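Local coordinates for 2-methyl-aconitate isomerase (Shewanella oneidensis, PDB 5K87), which catalyses the cis-trans isomerization of 2-methyl-aconitate in the 2-methylcitrate cycle of propionate breakdown, by base-catalysed proton abstraction and rotation about the C2-C3 bond, at residues K25-R30 against G392-P397; A120-L125 against G159-T164. The protein carries 1 engineered substitution. All coordinates share one frame; numbering follows the deposited sequence.

Contact 1 (K25-R30 against G392-P397)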
ATOM      1  N   LYS A  25       4.064  -4.994  -7.260  1.00 10.78           N
ATOM      2  CA  LYS A  25       3.862  -6.129  -6.360  1.00 10.48           C
ATOM      3  C   LYS A  25       2.568  -6.820  -6.732  1.00 11.84           C
ATOM      4  O   LYS A  25       1.566  -6.156  -7.014  1.00 12.02           O
ATOM      5  CB  LYS A  25       3.767  -5.686  -4.892  1.00 12.59           C
ATOM      6  CG  LYS A  25       5.033  -5.052  -4.350  1.00 12.50           C
ATOM      7  CD  LYS A  25       4.988  -4.896  -2.831  1.00 13.72           C
ATOM      8  CE  LYS A  25       4.063  -3.780  -2.365  1.00 12.09           C
ATOM      9  NZ  LYS A  25       4.176  -3.627  -0.885  1.00 12.33           N
ATOM     10  N   GLY A  26       2.573  -8.146  -6.695  1.00 10.33           N
ATOM     11  CA  GLY A  26       1.372  -8.892  -6.991  1.00 12.09           C
ATOM     12  C   GLY A  26       1.294 -10.196  -6.230  1.00 10.10           C
ATOM     13  O   GLY A  26       2.289 -10.683  -5.684  1.00 10.56           O
ATOM     14  N   VAL A  27       0.092 -10.756  -6.194  1.00 10.39           N
ATOM     15  CA  VAL A  27      -0.154 -12.053  -5.590  1.00  9.89           C
ATOM     16  C   VAL A  27      -0.231 -13.092  -6.702  1.00 10.86           C
ATOM     17  O   VAL A  27      -1.027 -12.958  -7.647  1.00 11.58           O
ATOM     18  CB  VAL A  27      -1.455 -12.063  -4.756  1.00 10.41           C
ATOM     19  CG1 VAL A  27      -1.609 -13.408  -4.071  1.00 12.49           C
ATOM     20  CG2 VAL A  27      -1.462 -10.928  -3.739  1.00 14.40           C
ATOM     21  N   PHE A  28       0.612 -14.117  -6.584  1.00 10.08           N
ATOM     22  CA  PHE A  28       0.798 -15.155  -7.595  1.00 10.16           C
ATOM     23  C   PHE A  28       0.215 -16.480  -7.143  1.00 10.31           C
ATOM     24  O   PHE A  28       0.422 -16.896  -5.995  1.00 11.29           O
ATOM     25  CB  PHE A  28       2.293 -15.375  -7.828  1.00 10.75           C
ATOM     26  CG  PHE A  28       2.960 -14.264  -8.585  1.00  9.75           C
ATOM     27  CD1 PHE A  28       3.101 -13.013  -8.014  1.00 11.23           C
ATOM     28  CD2 PHE A  28       3.451 -14.470  -9.865  1.00 11.71           C
ATOM     29  CE1 PHE A  28       3.698 -11.976  -8.714  1.00 11.66           C
ATOM     30  CE2 PHE A  28       4.069 -13.434 -10.571  1.00 12.63           C
ATOM     31  CZ  PHE A  28       4.180 -12.194  -9.993  1.00 11.84           C
ATOM     32  N   PHE A  29      -0.491 -17.152  -8.046  1.00 10.41           N
ATOM     33  CA  PHE A  29      -1.092 -18.452  -7.789  1.00 11.52           C
ATOM     34  C   PHE A  29      -0.737 -19.429  -8.893  1.00 10.53           C
ATOM     35  O   PHE A  29      -0.749 -19.074 -10.085  1.00 11.71           O
ATOM     36  CB  PHE A  29      -2.620 -18.356  -7.807  1.00 11.74           C
ATOM     37  CG  PHE A  29      -3.202 -17.366  -6.838  1.00 11.02           C
ATOM     38  CD1 PHE A  29      -3.572 -17.756  -5.563  1.00 12.60           C
ATOM     39  CD2 PHE A  29      -3.411 -16.052  -7.220  1.00 12.98           C
ATOM     40  CE1 PHE A  29      -4.128 -16.842  -4.683  1.00 14.13           C
ATOM     41  CE2 PHE A  29      -3.963 -15.137  -6.341  1.00 13.85           C
ATOM     42  CZ  PHE A  29      -4.323 -15.537  -5.075  1.00 14.34           C
ATOM     43  N   ARG A  30      -0.475 -20.675  -8.512  1.00 11.39           N
ATOM     44  CA  ARG A  30      -0.525 -21.779  -9.459  1.00 12.41           C
ATOM     45  C   ARG A  30      -1.980 -22.115  -9.664  1.00 12.38           C
ATOM     46  O   ARG A  30      -2.741 -22.191  -8.693  1.00 13.88           O
ATOM     47  CB  ARG A  30       0.103 -23.036  -8.871  1.00 15.59           C
ATOM     48  CG  ARG A  30       1.600 -23.114  -8.810  1.00 19.87           C
ATOM     49  CD  ARG A  30       2.044 -24.586  -8.659  1.00 20.97           C
ATOM     50  NE  ARG A  30       1.356 -25.238  -7.547  1.00 20.73           N
ATOM     51  CZ  ARG A  30       1.578 -26.482  -7.135  1.00 24.36           C
ATOM     52  NH1 ARG A  30       2.486 -27.235  -7.744  1.00 30.84           N
ATOM     53  NH2 ARG A  30       0.890 -26.968  -6.109  1.00 21.72           N
ATOM     54  N   GLY A 392       3.176 -18.633   1.263  1.00 11.92           N
ATOM     55  CA  GLY A 392       2.391 -19.428   2.185  1.00 12.19           C
ATOM     56  C   GLY A 392       0.973 -19.537   1.698  1.00 12.68           C
ATOM     57  O   GLY A 392       0.737 -20.034   0.597  1.00 12.22           O
ATOM     58  N   PHE A 393       0.043 -19.047   2.509  1.00 11.94           N
ATOM     59  CA  PHE A 393      -1.378 -19.132   2.191  1.00 12.28           C
ATOM     60  C   PHE A 393      -2.069 -17.813   2.465  1.00 11.99           C
ATOM     61  O   PHE A 393      -1.956 -17.277   3.568  1.00 13.66           O
ATOM     62  CB  PHE A 393      -2.058 -20.226   3.017  1.00 12.97           C
ATOM     63  CG  PHE A 393      -1.597 -21.611   2.679  1.00 13.66           C
ATOM     64  CD1 PHE A 393      -0.420 -22.117   3.218  1.00 15.96           C
ATOM     65  CD2 PHE A 393      -2.334 -22.412   1.826  1.00 13.84           C
ATOM     66  CE1 PHE A 393       0.020 -23.391   2.897  1.00 20.48           C
ATOM     67  CE2 PHE A 393      -1.901 -23.696   1.501  1.00 17.47           C
ATOM     68  CZ  PHE A 393      -0.728 -24.180   2.044  1.00 22.18           C
ATOM     69  N   VAL A 394      -2.778 -17.300   1.463  1.00 11.64           N
ATOM     70  CA  VAL A 394      -3.688 -16.183   1.697  1.00 11.82           C
ATOM     71  C   VAL A 394      -5.026 -16.729   2.175  1.00 11.73           C
ATOM     72  O   VAL A 394      -5.375 -17.889   1.917  1.00 12.94           O
ATOM     73  CB  VAL A 394      -3.886 -15.295   0.441  1.00 10.67           C
ATOM     74  CG1 VAL A 394      -2.597 -14.583   0.086  1.00 12.33           C
ATOM     75  CG2 VAL A 394      -4.411 -16.111  -0.739  1.00 11.42           C
ATOM     76  N   ARG A 395      -5.768 -15.889   2.892  1.00 12.04           N
ATOM     77  CA  ARG A 395      -7.071 -16.273   3.409  1.00 11.91           C
ATOM     78  C   ARG A 395      -8.157 -15.330   2.949  1.00 12.28           C
ATOM     79  O   ARG A 395      -7.939 -14.119   2.861  1.00 12.81           O
ATOM     80  CB  ARG A 395      -7.080 -16.274   4.935  1.00 12.95           C
ATOM     81  CG  ARG A 395      -6.117 -17.226   5.573  1.00 13.91           C
ATOM     82  CD  ARG A 395      -6.513 -17.439   7.018  1.00 13.11           C
ATOM     83  NE  ARG A 395      -5.461 -18.119   7.763  1.00 15.56           N
ATOM     84  CZ  ARG A 395      -5.484 -18.315   9.075  1.00 14.37           C
ATOM     85  NH1 ARG A 395      -6.517 -17.913   9.793  1.00 14.42           N
ATOM     86  NH2 ARG A 395      -4.470 -18.925   9.671  1.00 18.58           N
ATOM     87  N   VAL A 396      -9.334 -15.887   2.689  1.00 12.06           N
ATOM     88  CA  VAL A 396     -10.543 -15.093   2.462  1.00 12.78           C
ATOM     89  C   VAL A 396     -11.713 -15.811   3.102  1.00 12.70           C
ATOM     90  O   VAL A 396     -11.662 -17.021   3.292  1.00 13.06           O
ATOM     91  CB  VAL A 396     -10.865 -14.874   0.955  1.00 13.81           C
ATOM     92  CG1 VAL A 396      -9.769 -14.063   0.278  1.00 13.99           C
ATOM     93  CG2 VAL A 396     -11.091 -16.195   0.237  1.00 15.28           C
ATOM     94  N   PRO A 397     -12.777 -15.075   3.442  1.00 13.38           N
ATOM     95  CA  PRO A 397     -13.981 -15.768   3.909  1.00 13.24           C
ATOM     96  C   PRO A 397     -14.488 -16.752   2.851  1.00 15.80           C
ATOM     97  O   PRO A 397     -14.259 -16.572   1.648  1.00 16.98           O
ATOM     98  CB  PRO A 397     -14.970 -14.620   4.149  1.00 16.23           C
ATOM     99  CG  PRO A 397     -14.085 -13.439   4.456  1.00 15.58           C
ATOM    100  CD  PRO A 397     -12.909 -13.612   3.528  1.00 13.14           C
TER
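V394 reaches across to F29 and V27 with its two methyl groups, one for each partner. CG2 meets the rim of the F29 ring, lying near the ring plane at 4.0 Å from CE1, so the methyl abuts an edge and does not sit over a face; the two side chains cross at about a right angle. CG1 faces V27, where CG1 of V27 and CG1 of V394 stand 4.4 Å apart, a loose methyl-to-methyl approach. The torsion of V394 divides the work: CG1 is set anti to the carbonyl carbon (chi1 -66°), which leaves CG2 between the backbone N and that carbon, turned to the phenylalanine. F29 brings its ring within range with chi1 of -57°, CG lying beside its own backbone N. No hydrogen bond joins the two segments, and the CA atoms of V27 and V394 are 9.1 Å apart, so the link is made by side chains alone. Strands 24-30 and 393-396 both pair antiparallel with strand 12-21 in a lobe of the diaminopimelate epimerase-like fold of the PrpF family, but the chain turns a corner at G392 and the two segments run roughly crosswise to each other. The apolar patch extends beyond the pair: L49 of helix 43-53, V14 and A16 of strand 12-21 and L34 also pack on F29, while M66 touches V27. On its other edge strand 24-30 runs parallel to strand 75-81, and the backbone of V27 bonds to that of V77 and of E75, which belongs to the substrate-binding run S71-E75 that carries the engineered substitution. G392, F393 and V394 pair antiparallel with a strand of the second subunit, carrying the sheet through the dimer interface, where M390 of that subunit packs on V394.

Contact 2 (A120-L125 against G159-T164); sequences AISNGL and GAVQET
This is a small, surface-lying contact of side chains and one water, between the last turn of helix 113-122 and the short strand 160-161. V161 carries it from the strand side. Its CG2 methyl lies against two residues of the helix: CG2 of I121 at 3.8 Å, and OG of S122 at 3.4 Å, a touch of carbon on oxygen. I121 turns CG2 to this meeting by holding it anti to its own nitrogen, with CG1 beside that nitrogen (chi1 -68°). Strand 160-161 continues a beta hairpin of strands 135-143 and 148-157, pairing antiparallel with the second of them, and the helix packs on this hairpin: I121 also rests on C137, V139, V154 and I156, and V161 shares V154 with it. A water closes the polar side, 2.7 Å from OG of S122 and 2.9 Å from N of V161, which donates to it. That hydroxyl also bonds to the backbone O of A118, one turn back in the helix. Beyond V161 the chain heads to the dimer interface, where E163 forms a salt bridge with R395 of the second subunit.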
ATOM      1  N   ALA A 120       7.515 -19.645 -11.902  1.00 12.99           N
ATOM      2  CA  ALA A 120       7.344 -20.869 -12.664  1.00 12.93           C
ATOM      3  C   ALA A 120       8.440 -21.879 -12.343  1.00 13.78           C
ATOM      4  O   ALA A 120       8.161 -23.060 -12.135  1.00 14.76           O
ATOM      5  CB  ALA A 120       7.314 -20.564 -14.142  1.00 14.80           C
ATOM      6  N   ILE A 121       9.683 -21.415 -12.303  1.00 13.34           N
ATOM      7  CA  ILE A 121      10.811 -22.273 -11.955  1.00 13.58           C
ATOM      8  C   ILE A 121      10.651 -22.834 -10.541  1.00 13.75           C
ATOM      9  O   ILE A 121      10.812 -24.035 -10.311  1.00 14.94           O
ATOM     10  CB  ILE A 121      12.130 -21.509 -12.060  1.00 12.92           C
ATOM     11  CG1 ILE A 121      12.424 -21.168 -13.524  1.00 13.72           C
ATOM     12  CG2 ILE A 121      13.277 -22.325 -11.434  1.00 14.84           C
ATOM     13  CD1 ILE A 121      13.420 -20.059 -13.695  1.00 16.16           C
ATOM     14  N   SER A 122      10.321 -21.963  -9.600  1.00 13.28           N
ATOM     15  CA  SER A 122      10.243 -22.343  -8.199  1.00 14.08           C
ATOM     16  C   SER A 122       9.068 -23.242  -7.863  1.00 13.59           C
ATOM     17  O   SER A 122       9.060 -23.861  -6.800  1.00 17.03           O
ATOM     18  CB  SER A 122      10.198 -21.093  -7.331  1.00 13.99           C
ATOM     19  OG  SER A 122      11.396 -20.354  -7.492  1.00 13.51           O
ATOM     20  N   ASN A 123       8.077 -23.308  -8.742  1.00 13.09           N
ATOM     21  CA  ASN A 123       6.829 -23.999  -8.420  1.00 15.32           C
ATOM     22  C   ASN A 123       6.458 -25.118  -9.372  1.00 16.03           C
ATOM     23  O   ASN A 123       5.291 -25.468  -9.509  1.00 17.57           O
ATOM     24  CB  ASN A 123       5.692 -22.991  -8.264  1.00 16.32           C
ATOM     25  CG  ASN A 123       5.838 -22.172  -7.005  1.00 18.73           C
ATOM     26  OD1 ASN A 123       5.471 -22.625  -5.920  1.00 22.11           O
ATOM     27  ND2 ASN A 123       6.418 -20.985  -7.125  1.00 14.77           N
ATOM     28  N   GLY A 124       7.465 -25.683 -10.025  1.00 15.80           N
ATOM     29  CA  GLY A 124       7.261 -26.912 -10.770  1.00 17.64           C
ATOM     30  C   GLY A 124       6.535 -26.765 -12.093  1.00 16.67           C
ATOM     31  O   GLY A 124       5.959 -27.734 -12.591  1.00 17.65           O
ATOM     32  N   LEU A 125       6.562 -25.573 -12.684  1.00 16.04           N
ATOM     33  CA  LEU A 125       5.846 -25.347 -13.935  1.00 15.95           C
ATOM     34  C   LEU A 125       6.761 -25.426 -15.148  1.00 18.49           C
ATOM     35  O   LEU A 125       6.301 -25.307 -16.277  1.00 19.19           O
ATOM     36  CB  LEU A 125       5.102 -24.006 -13.900  1.00 15.58           C
ATOM     37  CG  LEU A 125       4.058 -23.905 -12.792  1.00 15.13           C
ATOM     38  CD1 LEU A 125       3.362 -22.550 -12.854  1.00 16.98           C
ATOM     39  CD2 LEU A 125       3.052 -25.035 -12.913  1.00 18.05           C
ATOM     40  N   GLY A 159      20.330 -25.076  -8.317  1.00 19.60           N
ATOM     41  CA  GLY A 159      19.031 -25.577  -8.719  1.00 18.31           C
ATOM     42  C   GLY A 159      17.839 -24.729  -8.308  1.00 20.74           C
ATOM     43  O   GLY A 159      16.702 -25.165  -8.456  1.00 22.71           O
ATOM     44  N   ALA A 160      18.083 -23.535  -7.779  1.00 16.98           N
ATOM     45  CA  ALA A 160      16.983 -22.663  -7.373  1.00 17.39           C
ATOM     46  C   ALA A 160      17.185 -21.291  -7.983  1.00 17.19           C
ATOM     47  O   ALA A 160      18.296 -20.935  -8.370  1.00 16.05           O
ATOM     48  CB  ALA A 160      16.905 -22.564  -5.860  1.00 20.34           C
ATOM     49  N   VAL A 161      16.109 -20.512  -8.066  1.00 14.94           N
ATOM     50  CA  VAL A 161      16.211 -19.151  -8.561  1.00 14.57           C
ATOM     51  C   VAL A 161      17.226 -18.365  -7.732  1.00 13.48           C
ATOM     52  O   VAL A 161      17.212 -18.416  -6.493  1.00 13.65           O
ATOM     53  CB  VAL A 161      14.839 -18.450  -8.549  1.00 12.79           C
ATOM     54  CG1 VAL A 161      14.990 -16.970  -8.876  1.00 13.27           C
ATOM     55  CG2 VAL A 161      13.878 -19.140  -9.523  1.00 14.28           C
ATOM     56  N   GLN A 162      18.113 -17.660  -8.421  1.00 13.20           N
ATOM     57  CA  GLN A 162      18.990 -16.708  -7.785  1.00 12.89           C
ATOM     58  C   GLN A 162      18.233 -15.380  -7.732  1.00 13.85           C
ATOM     59  O   GLN A 162      18.084 -14.709  -8.750  1.00 13.96           O
ATOM     60  CB  GLN A 162      20.283 -16.575  -8.593  1.00 13.99           C
ATOM     61  CG  GLN A 162      21.212 -15.472  -8.110  1.00 14.74           C
ATOM     62  CD  GLN A 162      21.873 -15.804  -6.781  1.00 14.92           C
ATOM     63  OE1 GLN A 162      22.433 -16.891  -6.611  1.00 17.29           O
ATOM     64  NE2 GLN A 162      21.798 -14.881  -5.833  1.00 14.43           N
ATOM     65  N   GLU A 163      17.729 -15.020  -6.556  1.00 12.50           N
ATOM     66  CA  GLU A 163      16.915 -13.816  -6.399  1.00 13.28           C
ATOM     67  C   GLU A 163      17.764 -12.589  -6.127  1.00 13.03           C
ATOM     68  O   GLU A 163      17.509 -11.507  -6.651  1.00 13.46           O
ATOM     69  CB  GLU A 163      15.957 -13.983  -5.217  1.00 13.53           C
ATOM     70  CG  GLU A 163      15.004 -15.135  -5.302  1.00 13.47           C
ATOM     71  CD  GLU A 163      13.982 -15.050  -4.187  1.00 12.79           C
ATOM     72  OE1 GLU A 163      14.312 -15.373  -3.014  1.00 13.05           O
ATOM     73  OE2 GLU A 163      12.840 -14.599  -4.468  1.00 13.43           O
ATOM     74  N   THR A 164      18.770 -12.760  -5.274  1.00 13.21           N
ATOM     75  CA  THR A 164      19.558 -11.646  -4.772  1.00 13.70           C
ATOM     76  C   THR A 164      20.693 -11.303  -5.730  1.00 14.17           C
ATOM     77  O   THR A 164      21.110 -12.137  -6.532  1.00 14.19           O
ATOM     78  CB  THR A 164      20.147 -11.985  -3.394  1.00 13.85           C
ATOM     79  OG1 THR A 164      20.905 -13.197  -3.499  1.00 15.66           O
ATOM     80  CG2 THR A 164      19.030 -12.189  -2.360  1.00 14.97           C
TER
HETATM   81  O   HOH W   1      13.732 -21.554  -6.807  1.00 18.46           O

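Overall arrangement
From the N terminus the chain first lays down strands 12-21 and 24-30, the second carrying one half of contact 1, whose other half is strand 393-396 near the C terminus; contact 1 therefore encloses almost the whole chain, both lobes included. Contact 2 falls within that span and closes a short loop of 33 residues, from the end of helix 113-122 through strands 135-143 and 148-157 to strand 160-161. The centres of contacts 1 and 2 lie about 18 Å apart, yet the segments meet directly where CD of R30 packs 3.5 Å from O of N123. Each contact also has residues at the second subunit, so both border the dimer interface.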